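Trans-4-hydroxy-L-proline dehydratase (Clostridioides difficile 70-100-2010, PDB 6VXC) catalyses the radical-based dehydration of trans-4-hydroxy-L-proline to (S)-1-pyrroline-5-carboxylate in anaerobic hydroxyproline breakdown, as a glycyl radical enzyme. Local coordinates at residues Pro41-Glu46 / Phe125-Glu130; Val90-Asp95 / Phe338-Ala343; Arg120-Phe125 / Glu353-Thr358. All coordinates share one frame; numbering follows the deposited sequence.

Interaction 1 (Pro41-Glu46 / Phe125-Glu130)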
loop_
_atom_site.group_PDB
_atom_site.type_symbol
_atom_site.label_atom_id
_atom_site.label_comp_id
_atom_site.label_asym_id
_atom_site.label_seq_id
_atom_site.Cartn_x
_atom_site.Cartn_y
_atom_site.Cartn_z
ATOM N N PRO A 41 -15.098 -11.371 -8.982
ATOM C CA PRO A 41 -14.607 -10.029 -9.334
ATOM C C PRO A 41 -15.186 -9.551 -10.664
ATOM O O PRO A 41 -15.135 -10.262 -11.668
ATOM C CB PRO A 41 -13.083 -10.206 -9.404
ATOM C CG PRO A 41 -12.846 -11.640 -9.538
ATOM C CD PRO A 41 -14.049 -12.401 -9.048
ATOM N N HIS A 42 -15.716 -8.329 -10.659
ATOM C CA HIS A 42 -16.371 -7.740 -11.821
ATOM C C HIS A 42 -16.338 -6.223 -11.679
ATOM O O HIS A 42 -16.089 -5.687 -10.597
ATOM C CB HIS A 42 -17.817 -8.238 -11.946
ATOM C CG HIS A 42 -18.696 -7.806 -10.811
ATOM N ND1 HIS A 42 -18.637 -8.384 -9.560
ATOM C CD2 HIS A 42 -19.646 -6.841 -10.732
ATOM C CE1 HIS A 42 -19.512 -7.799 -8.762
ATOM N NE2 HIS A 42 -20.141 -6.862 -9.448
ATOM N N ILE A 43 -16.610 -5.532 -12.776
ATOM C CA ILE A 43 -16.648 -4.075 -12.744
ATOM C C ILE A 43 -18.099 -3.604 -12.687
ATOM O O ILE A 43 -19.024 -4.258 -13.186
ATOM C CB ILE A 43 -15.893 -3.420 -13.924
ATOM C CG1 ILE A 43 -16.612 -3.616 -15.244
ATOM C CG2 ILE A 43 -14.483 -3.972 -14.046
ATOM C CD1 ILE A 43 -16.050 -2.711 -16.324
ATOM N N SER A 44 -18.293 -2.490 -11.990
ATOM C CA SER A 44 -19.571 -1.811 -11.835
ATOM C C SER A 44 -19.459 -0.456 -12.522
ATOM O O SER A 44 -18.620 0.366 -12.136
ATOM C CB SER A 44 -19.931 -1.648 -10.358
ATOM O OG SER A 44 -21.079 -0.832 -10.177
ATOM N N ILE A 45 -20.276 -0.242 -13.558
ATOM C CA ILE A 45 -20.177 0.947 -14.399
ATOM C C ILE A 45 -21.015 2.111 -13.883
ATOM O O ILE A 45 -20.968 3.202 -14.464
ATOM C CB ILE A 45 -20.594 0.595 -15.844
ATOM C CG1 ILE A 45 -19.965 1.563 -16.851
ATOM C CG2 ILE A 45 -22.122 0.555 -15.965
ATOM C CD1 ILE A 45 -18.447 1.468 -16.923
ATOM N N GLU A 46 -21.789 1.918 -12.811
ATOM C CA GLU A 46 -22.718 2.965 -12.398
ATOM C C GLU A 46 -21.995 4.241 -11.990
ATOM O O GLU A 46 -22.458 5.352 -12.283
ATOM C CB GLU A 46 -23.599 2.480 -11.254
ATOM C CG GLU A 46 -24.650 3.488 -10.905
ATOM C CD GLU A 46 -25.606 3.003 -9.856
ATOM O OE1 GLU A 46 -25.273 3.155 -8.672
ATOM O OE2 GLU A 46 -26.675 2.468 -10.211
ATOM N N PHE A 125 -11.092 -9.442 -13.991
ATOM C CA PHE A 125 -12.366 -8.839 -13.612
ATOM C C PHE A 125 -13.363 -9.084 -14.736
ATOM O O PHE A 125 -13.076 -8.765 -15.899
ATOM C CB PHE A 125 -12.224 -7.332 -13.390
ATOM C CG PHE A 125 -11.557 -6.951 -12.107
ATOM C CD1 PHE A 125 -10.174 -6.987 -11.990
ATOM C CD2 PHE A 125 -12.312 -6.505 -11.031
ATOM C CE1 PHE A 125 -9.559 -6.616 -10.818
ATOM C CE2 PHE A 125 -11.703 -6.132 -9.851
ATOM C CZ PHE A 125 -10.323 -6.181 -9.745
ATOM N N SER A 126 -14.543 -9.597 -14.398
ATOM C CA SER A 126 -15.564 -9.821 -15.414
ATOM C C SER A 126 -16.188 -8.496 -15.824
ATOM O O SER A 126 -16.518 -7.669 -14.975
ATOM C CB SER A 126 -16.642 -10.766 -14.898
ATOM O OG SER A 126 -16.119 -12.076 -14.826
ATOM N N VAL A 127 -16.342 -8.297 -17.130
ATOM C CA VAL A 127 -16.975 -7.109 -17.691
ATOM C C VAL A 127 -18.234 -7.576 -18.407
ATOM O O VAL A 127 -18.155 -8.188 -19.476
ATOM C CB VAL A 127 -16.038 -6.361 -18.649
ATOM C CG1 VAL A 127 -16.675 -5.055 -19.122
ATOM C CG2 VAL A 127 -14.691 -6.110 -17.986
ATOM N N SER A 128 -19.390 -7.306 -17.818
ATOM C CA SER A 128 -20.643 -7.691 -18.439
ATOM C C SER A 128 -20.812 -6.953 -19.759
ATOM O O SER A 128 -20.208 -5.902 -19.997
ATOM C CB SER A 128 -21.815 -7.381 -17.513
ATOM O OG SER A 128 -21.954 -5.976 -17.362
ATOM N N GLU A 129 -21.632 -7.523 -20.640
ATOM C CA GLU A 129 -21.797 -6.876 -21.934
ATOM C C GLU A 129 -22.505 -5.537 -21.784
ATOM O O GLU A 129 -22.245 -4.608 -22.556
ATOM C CB GLU A 129 -22.530 -7.804 -22.903
ATOM C CG GLU A 129 -22.015 -7.714 -24.354
ATOM C CD GLU A 129 -20.494 -7.927 -24.494
ATOM O OE1 GLU A 129 -19.979 -8.988 -24.063
ATOM O OE2 GLU A 129 -19.810 -7.026 -25.042
ATOM N N GLU A 130 -23.369 -5.402 -20.779
ATOM C CA GLU A 130 -23.989 -4.107 -20.541
ATOM C C GLU A 130 -22.950 -3.087 -20.094
ATOM O O GLU A 130 -23.007 -1.919 -20.488
ATOM C CB GLU A 130 -25.110 -4.230 -19.513
ATOM C CG GLU A 130 -26.022 -5.446 -19.715
ATOM C CD GLU A 130 -25.507 -6.714 -19.026
ATOM O OE1 GLU A 130 -24.745 -7.477 -19.667
ATOM O OE2 GLU A 130 -25.859 -6.936 -17.841
HETATM O O HOH W 1 -15.169 -12.883 -12.403
HETATM O O HOH W 2 -19.442 -6.217 -15.012
#
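His-42 and Ser-126 sit side by side with their CA atoms 4.2 Å apart, and the backbone bonding works from either side of His-42. Ser-126 N donates to Pro-41 O at 2.9 Å in an almost straight bond, and Ile-43 N donates to Ser-126 O at 3.1 Å. That same Ser-126 O also takes a CA-H...O contact from His-42 CA, at 3.2 Å.

Two waters extend this backbone pairing. One donates to Pro-41 O and also bonds Ser-126 OG, so the proline carbonyl is held by both backbone and solvent. The other donates to Ile-43 O and, over a longer 3.3 Å, to Ser-126 O, while accepting from Ser-128 N.

The apolar contacts gather around Ile-43 and Phe-125. Ile-43 CG1 is wedged between its own N and carbonyl carbon (chi1 70°), and the chain then extends so that CD1 rests against Val-127 CG1 at 3.7 Å. Its other branch, CG2, meets Phe-125 CB, while Pro-41 CB lies over one face of the Phe-125 ring, 4.1 Å from CD2. The imidazole of His-42 turns elsewhere, bonding Glu-40 O and Asp-95.

Strand 42-44 pairs along its other edge with strand 99-101. The link to Ser-126 is an isolated parallel beta bridge, placed just ahead of the Ser-128 N-cap of helix 129-143.

Interaction 2 (Val90-Asp95 / Phe338-Ala343); sequences VGEKGD and FNNQPA
Gln-341 crosses the near part of the Lys-93 side chain with its amide end: OE1 comes within 3.3 Å of Lys-93 CB, and Gln-341 CB packs on Lys-93 CD. A bend at chi2 of Gln-341 (-55°) brings both ends of its amide to the 90-95 loop. OE1 accepts from Lys-93 N at 3.0 Å, the donor standing well above the carbonyl plane. Gln-341 NE2 donates a hydrogen bond to Glu-92 OE1 at 2.9 Å, reaching that oxygen from above the carboxylate plane.

The other carboxylate oxygen, Glu-92 OE2, uses its syn lone pair for Asn-340 ND2, also at 2.9 Å. Lys-337 forms a salt bridge with this same OE2, and Ser-36 holds the far end of the Asn-340 amide. Further along, one water bridges Lys-93 NZ (2.8 Å) to Pro-342 O (2.7 Å); a second also accepts from NZ and may bridge to Pro-342 O.

Gln-341 meets the loop with acceptor and donor at once, and NE2 also bonds Lys-337 O, which together set the orientation of the amide. Glu-92 is buried but well supplied with donors, and the charge of Lys-337 would probably help keep it ionised where the loop meets the end of helix 324-339.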
loop_
_atom_site.group_PDB
_atom_site.type_symbol
_atom_site.label_atom_id
_atom_site.label_comp_id
_atom_site.label_asym_id
_atom_site.label_seq_id
_atom_site.Cartn_x
_atom_site.Cartn_y
_atom_site.Cartn_z
ATOM N N VAL A 90 -23.155 -1.654 6.951
ATOM C CA VAL A 90 -23.622 -1.577 5.569
ATOM C C VAL A 90 -22.771 -0.594 4.772
ATOM O O VAL A 90 -22.176 0.348 5.315
ATOM C CB VAL A 90 -25.114 -1.179 5.471
ATOM C CG1 VAL A 90 -26.004 -2.195 6.197
ATOM C CG2 VAL A 90 -25.313 0.229 6.001
ATOM N N GLY A 91 -22.741 -0.820 3.461
ATOM C CA GLY A 91 -21.992 -0.004 2.523
ATOM C C GLY A 91 -21.106 -0.838 1.609
ATOM O O GLY A 91 -20.299 -1.650 2.079
ATOM N N GLU A 92 -21.259 -0.654 0.299
ATOM C CA GLU A 92 -20.442 -1.306 -0.718
ATOM C C GLU A 92 -19.955 -0.240 -1.698
ATOM O O GLU A 92 -20.695 0.693 -2.016
ATOM C CB GLU A 92 -21.230 -2.397 -1.474
ATOM C CG GLU A 92 -21.636 -3.639 -0.659
ATOM C CD GLU A 92 -20.480 -4.621 -0.413
ATOM O OE1 GLU A 92 -19.485 -4.577 -1.172
ATOM O OE2 GLU A 92 -20.580 -5.441 0.534
ATOM N N LYS A 93 -18.710 -0.371 -2.166
ATOM C CA LYS A 93 -18.219 0.556 -3.181
ATOM C C LYS A 93 -19.006 0.414 -4.479
ATOM O O LYS A 93 -19.434 1.413 -5.062
ATOM C CB LYS A 93 -16.728 0.336 -3.441
ATOM C CG LYS A 93 -15.801 0.782 -2.319
ATOM C CD LYS A 93 -14.335 0.437 -2.613
ATOM C CE LYS A 93 -13.782 1.265 -3.784
ATOM N NZ LYS A 93 -12.468 0.768 -4.281
ATOM N N GLY A 94 -19.203 -0.819 -4.945
ATOM C CA GLY A 94 -19.874 -1.101 -6.195
ATOM C C GLY A 94 -21.295 -1.598 -6.011
ATOM O O GLY A 94 -21.913 -1.418 -4.957
ATOM N N ASP A 95 -21.801 -2.288 -7.038
ATOM C CA ASP A 95 -23.183 -2.759 -7.003
ATOM C C ASP A 95 -23.356 -3.947 -6.065
ATOM O O ASP A 95 -24.454 -4.170 -5.547
ATOM C CB ASP A 95 -23.655 -3.157 -8.406
ATOM C CG ASP A 95 -22.917 -4.385 -8.959
ATOM O OD1 ASP A 95 -21.688 -4.493 -8.781
ATOM O OD2 ASP A 95 -23.572 -5.265 -9.558
ATOM N N PHE A 338 -14.232 -5.098 4.306
ATOM C CA PHE A 338 -12.963 -4.891 3.609
ATOM C C PHE A 338 -12.779 -5.925 2.497
ATOM O O PHE A 338 -12.411 -5.587 1.367
ATOM C CB PHE A 338 -11.790 -4.986 4.587
ATOM C CG PHE A 338 -11.565 -3.764 5.436
ATOM C CD1 PHE A 338 -10.969 -2.630 4.914
ATOM C CD2 PHE A 338 -11.878 -3.788 6.799
ATOM C CE1 PHE A 338 -10.722 -1.530 5.712
ATOM C CE2 PHE A 338 -11.644 -2.696 7.598
ATOM C CZ PHE A 338 -11.064 -1.563 7.062
ATOM N N ASN A 339 -13.024 -7.201 2.810
ATOM C CA ASN A 339 -12.795 -8.272 1.849
ATOM C C ASN A 339 -13.754 -8.226 0.669
ATOM O O ASN A 339 -13.486 -8.880 -0.343
ATOM C CB ASN A 339 -12.891 -9.648 2.528
ATOM C CG ASN A 339 -12.249 -10.752 1.692
ATOM O OD1 ASN A 339 -11.033 -10.765 1.493
ATOM N ND2 ASN A 339 -13.055 -11.695 1.232
ATOM N N ASN A 340 -14.858 -7.486 0.781
ATOM C CA ASN A 340 -15.778 -7.282 -0.330
ATOM C C ASN A 340 -15.328 -6.201 -1.320
ATOM O O ASN A 340 -15.969 -6.078 -2.367
ATOM C CB ASN A 340 -17.179 -6.900 0.197
ATOM C CG ASN A 340 -17.942 -8.090 0.774
ATOM O OD1 ASN A 340 -17.500 -9.226 0.683
ATOM N ND2 ASN A 340 -19.106 -7.823 1.346
ATOM N N GLN A 341 -14.259 -5.446 -1.040
ATOM C CA GLN A 341 -13.811 -4.332 -1.893
ATOM C C GLN A 341 -12.453 -4.626 -2.527
ATOM O O GLN A 341 -11.405 -4.346 -1.916
ATOM C CB GLN A 341 -13.731 -3.016 -1.104
ATOM C CG GLN A 341 -14.820 -2.820 -0.037
ATOM C CD GLN A 341 -16.224 -2.952 -0.586
ATOM O OE1 GLN A 341 -16.547 -2.434 -1.658
ATOM N NE2 GLN A 341 -17.076 -3.640 0.161
ATOM N N PRO A 342 -12.409 -5.122 -3.755
ATOM C CA PRO A 342 -11.118 -5.256 -4.440
ATOM C C PRO A 342 -10.541 -3.893 -4.799
ATOM O O PRO A 342 -11.246 -2.890 -4.886
ATOM C CB PRO A 342 -11.472 -6.048 -5.705
ATOM C CG PRO A 342 -12.894 -5.650 -5.981
ATOM C CD PRO A 342 -13.534 -5.515 -4.617
ATOM N N ALA A 343 -9.234 -3.869 -4.995
ATOM C CA ALA A 343 -8.611 -2.742 -5.669
ATOM C C ALA A 343 -9.145 -2.685 -7.099
ATOM O O ALA A 343 -9.167 -3.713 -7.778
ATOM C CB ALA A 343 -7.087 -2.891 -5.666
HETATM O O HOH W 3 -10.862 -1.014 -2.492
HETATM O O HOH W 4 -13.431 -1.491 -5.552
#

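Interaction 3 (Arg120-Phe125 / Glu353-Thr358); sequences RDIINF and ESSTYT
Ile-123 adopts left-handed helical backbone angles (phi 57°, psi 43°), uncommon for a beta-branched residue, and it is this residue that fills the angle between Ser-355 and the Tyr-357 ring. Its CG2, anti to the backbone N, sits over the centre of the ring in a CH-pi contact, 4.0 Å from the centroid. The same methyl lies near Thr-356 O. The other branch runs along the opposing backbone, with Ile-123 CD1 3.8 Å from Ser-355 O and CG1 close to Ser-355 OG.

The phenol supplies the hydrogen bond across the contact. Tyr-357 OH donates to Asn-124 O at 2.6 Å, in the carbonyl plane and on a lone pair, and the acceptor also lies in the plane of the phenol ring. The ring has a methyl over its face and a carbonyl at its edge, which probably limits how far it can tilt. On its way past, Tyr-357 meets Phe-125: CD1 is 3.7 Å from Phe-125 CZ, with Tyr-357 CE1 above the phenylalanine face, toward the rim. The two ring planes are 59° apart, and the two side chains point opposite ways as they pass.

Each loop is also braced internally. Arg-120 NH1 bonds Ile-123 O at 2.8 Å, with the acceptor in the guanidinium plane, tying the start of the 120-125 loop to its middle. On the other side Thr-356 OG1 accepts from Thr-358 N in an ST turn, and Asp-788 reaches that oxygen too.

The loop 120-125 joins helix 111-119 to helix 129-143, and Ile-123 also touches Leu-351 of helix 348-353. The facing segment leaves that helix and leads on to strand 362-366, an outer strand of the mixed sheet.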
loop_
_atom_site.group_PDB
_atom_site.type_symbol
_atom_site.label_atom_id
_atom_site.label_comp_id
_atom_site.label_asym_id
_atom_site.label_seq_id
_atom_site.Cartn_x
_atom_site.Cartn_y
_atom_site.Cartn_z
ATOM N N ARG A 120 -7.755 -12.061 -18.921
ATOM C CA ARG A 120 -6.419 -12.332 -18.410
ATOM C C ARG A 120 -6.406 -13.533 -17.459
ATOM O O ARG A 120 -7.413 -13.919 -16.855
ATOM C CB ARG A 120 -5.818 -11.122 -17.673
ATOM C CG ARG A 120 -6.646 -10.635 -16.506
ATOM C CD ARG A 120 -5.913 -9.663 -15.570
ATOM N NE ARG A 120 -5.628 -8.379 -16.144
ATOM C CZ ARG A 120 -5.854 -7.201 -15.574
ATOM N NH1 ARG A 120 -6.391 -7.093 -14.360
ATOM N NH2 ARG A 120 -5.527 -6.122 -16.250
ATOM N N ASP A 121 -5.202 -14.074 -17.299
ATOM C CA ASP A 121 -4.964 -15.313 -16.579
ATOM C C ASP A 121 -5.134 -15.140 -15.068
ATOM O O ASP A 121 -5.790 -15.953 -14.411
ATOM C CB ASP A 121 -3.536 -15.741 -16.920
ATOM C CG ASP A 121 -3.231 -17.158 -16.558
ATOM O OD1 ASP A 121 -4.013 -17.766 -15.797
ATOM O OD2 ASP A 121 -2.175 -17.651 -17.035
ATOM N N ILE A 122 -4.594 -14.065 -14.508
ATOM C CA ILE A 122 -4.706 -13.787 -13.085
ATOM C C ILE A 122 -5.199 -12.363 -12.880
ATOM O O ILE A 122 -5.014 -11.485 -13.730
ATOM C CB ILE A 122 -3.376 -14.022 -12.335
ATOM C CG1 ILE A 122 -2.222 -13.314 -13.050
ATOM C CG2 ILE A 122 -3.125 -15.516 -12.145
ATOM C CD1 ILE A 122 -0.892 -13.503 -12.379
ATOM N N ILE A 123 -5.850 -12.149 -11.743
ATOM C CA ILE A 123 -6.407 -10.861 -11.355
ATOM C C ILE A 123 -7.374 -10.386 -12.431
ATOM O O ILE A 123 -7.399 -9.204 -12.784
ATOM C CB ILE A 123 -5.292 -9.822 -11.091
ATOM C CG1 ILE A 123 -4.059 -10.497 -10.478
ATOM C CG2 ILE A 123 -5.797 -8.694 -10.187
ATOM C CD1 ILE A 123 -4.314 -11.158 -9.159
ATOM N N ASN A 124 -8.203 -11.299 -12.921
ATOM C CA ASN A 124 -9.215 -10.950 -13.905
ATOM C C ASN A 124 -10.417 -10.306 -13.233
ATOM O O ASN A 124 -10.704 -10.550 -12.062
ATOM C CB ASN A 124 -9.668 -12.189 -14.675
ATOM C CG ASN A 124 -10.189 -13.273 -13.756
ATOM O OD1 ASN A 124 -9.424 -13.875 -13.009
ATOM N ND2 ASN A 124 -11.492 -13.521 -13.797
ATOM N N PHE A 125 -11.092 -9.442 -13.991
ATOM C CA PHE A 125 -12.366 -8.839 -13.612
ATOM C C PHE A 125 -13.363 -9.084 -14.736
ATOM O O PHE A 125 -13.076 -8.765 -15.899
ATOM C CB PHE A 125 -12.224 -7.332 -13.390
ATOM C CG PHE A 125 -11.557 -6.951 -12.107
ATOM C CD1 PHE A 125 -10.174 -6.987 -11.990
ATOM C CD2 PHE A 125 -12.312 -6.505 -11.031
ATOM C CE1 PHE A 125 -9.559 -6.616 -10.818
ATOM C CE2 PHE A 125 -11.703 -6.132 -9.851
ATOM C CZ PHE A 125 -10.323 -6.181 -9.745
ATOM N N GLU A 353 3.280 -4.029 -11.131
ATOM C CA GLU A 353 3.880 -3.607 -9.878
ATOM C C GLU A 353 2.978 -3.876 -8.680
ATOM O O GLU A 353 3.465 -3.856 -7.547
ATOM C CB GLU A 353 4.257 -2.118 -9.917
ATOM C CG GLU A 353 3.076 -1.145 -10.046
ATOM C CD GLU A 353 3.526 0.305 -10.281
ATOM O OE1 GLU A 353 4.452 0.758 -9.589
ATOM O OE2 GLU A 353 2.960 0.998 -11.158
ATOM N N SER A 354 1.682 -4.147 -8.898
ATOM C CA SER A 354 0.754 -4.396 -7.803
ATOM C C SER A 354 -0.237 -5.479 -8.253
ATOM O O SER A 354 -1.430 -5.256 -8.375
ATOM C CB SER A 354 0.030 -3.112 -7.391
ATOM O OG SER A 354 -0.797 -3.321 -6.255
ATOM N N SER A 355 0.259 -6.700 -8.450
ATOM C CA SER A 355 -0.517 -7.735 -9.136
ATOM C C SER A 355 -1.359 -8.514 -8.116
ATOM O O SER A 355 -1.070 -9.656 -7.760
ATOM C CB SER A 355 0.422 -8.638 -9.931
ATOM O OG SER A 355 -0.297 -9.516 -10.777
ATOM N N THR A 356 -2.457 -7.887 -7.680
ATOM C CA THR A 356 -3.285 -8.438 -6.615
ATOM C C THR A 356 -4.668 -7.811 -6.682
ATOM O O THR A 356 -4.828 -6.692 -7.173
ATOM C CB THR A 356 -2.669 -8.170 -5.234
ATOM O OG1 THR A 356 -3.524 -8.706 -4.214
ATOM C CG2 THR A 356 -2.531 -6.661 -4.994
ATOM N N TYR A 357 -5.662 -8.540 -6.166
ATOM C CA TYR A 357 -6.975 -7.956 -5.893
ATOM C C TYR A 357 -6.991 -7.126 -4.611
ATOM O O TYR A 357 -7.909 -6.324 -4.421
ATOM C CB TYR A 357 -8.057 -9.047 -5.763
ATOM C CG TYR A 357 -8.409 -9.837 -7.008
ATOM C CD1 TYR A 357 -9.200 -9.291 -8.017
ATOM C CD2 TYR A 357 -7.972 -11.145 -7.162
ATOM C CE1 TYR A 357 -9.528 -10.036 -9.165
ATOM C CE2 TYR A 357 -8.288 -11.899 -8.286
ATOM C CZ TYR A 357 -9.064 -11.342 -9.291
ATOM O OH TYR A 357 -9.373 -12.103 -10.399
ATOM N N THR A 358 -6.047 -7.339 -3.698
ATOM C CA THR A 358 -6.100 -6.649 -2.413
ATOM C C THR A 358 -5.736 -5.172 -2.586
ATOM O O THR A 358 -5.063 -4.783 -3.543
ATOM C CB THR A 358 -5.179 -7.331 -1.397
ATOM O OG1 THR A 358 -3.811 -7.255 -1.824
ATOM C CG2 THR A 358 -5.558 -8.811 -1.249
#

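In the fold
The three contacts form a continuous patch, with centres 14 to 17 Å apart. Phe-125 belongs to both interaction 1 and interaction 3, and Pro-41 CB comes 3.6 Å from Tyr-357 CE1. Interaction 2 joins interaction 1 through a probable hydrogen bond from His-42 NE2 to Asp-95 OD1 (2.9 Å), and interaction 3 through another, from Ala-343 N to Tyr-357 O (2.8 Å). Phe-125 CZ also packs 3.4 Å from Ala-343 O. Interaction 3 lies nearest the catalytic centre: the Thr-356 side chain is about 8 Å from that of Cys-454, the probable radical cysteine, and about 6 Å from a bound glycerol, probably from the crystallisation liquor. Interactions 1 and 2 lie away from the annotated sites.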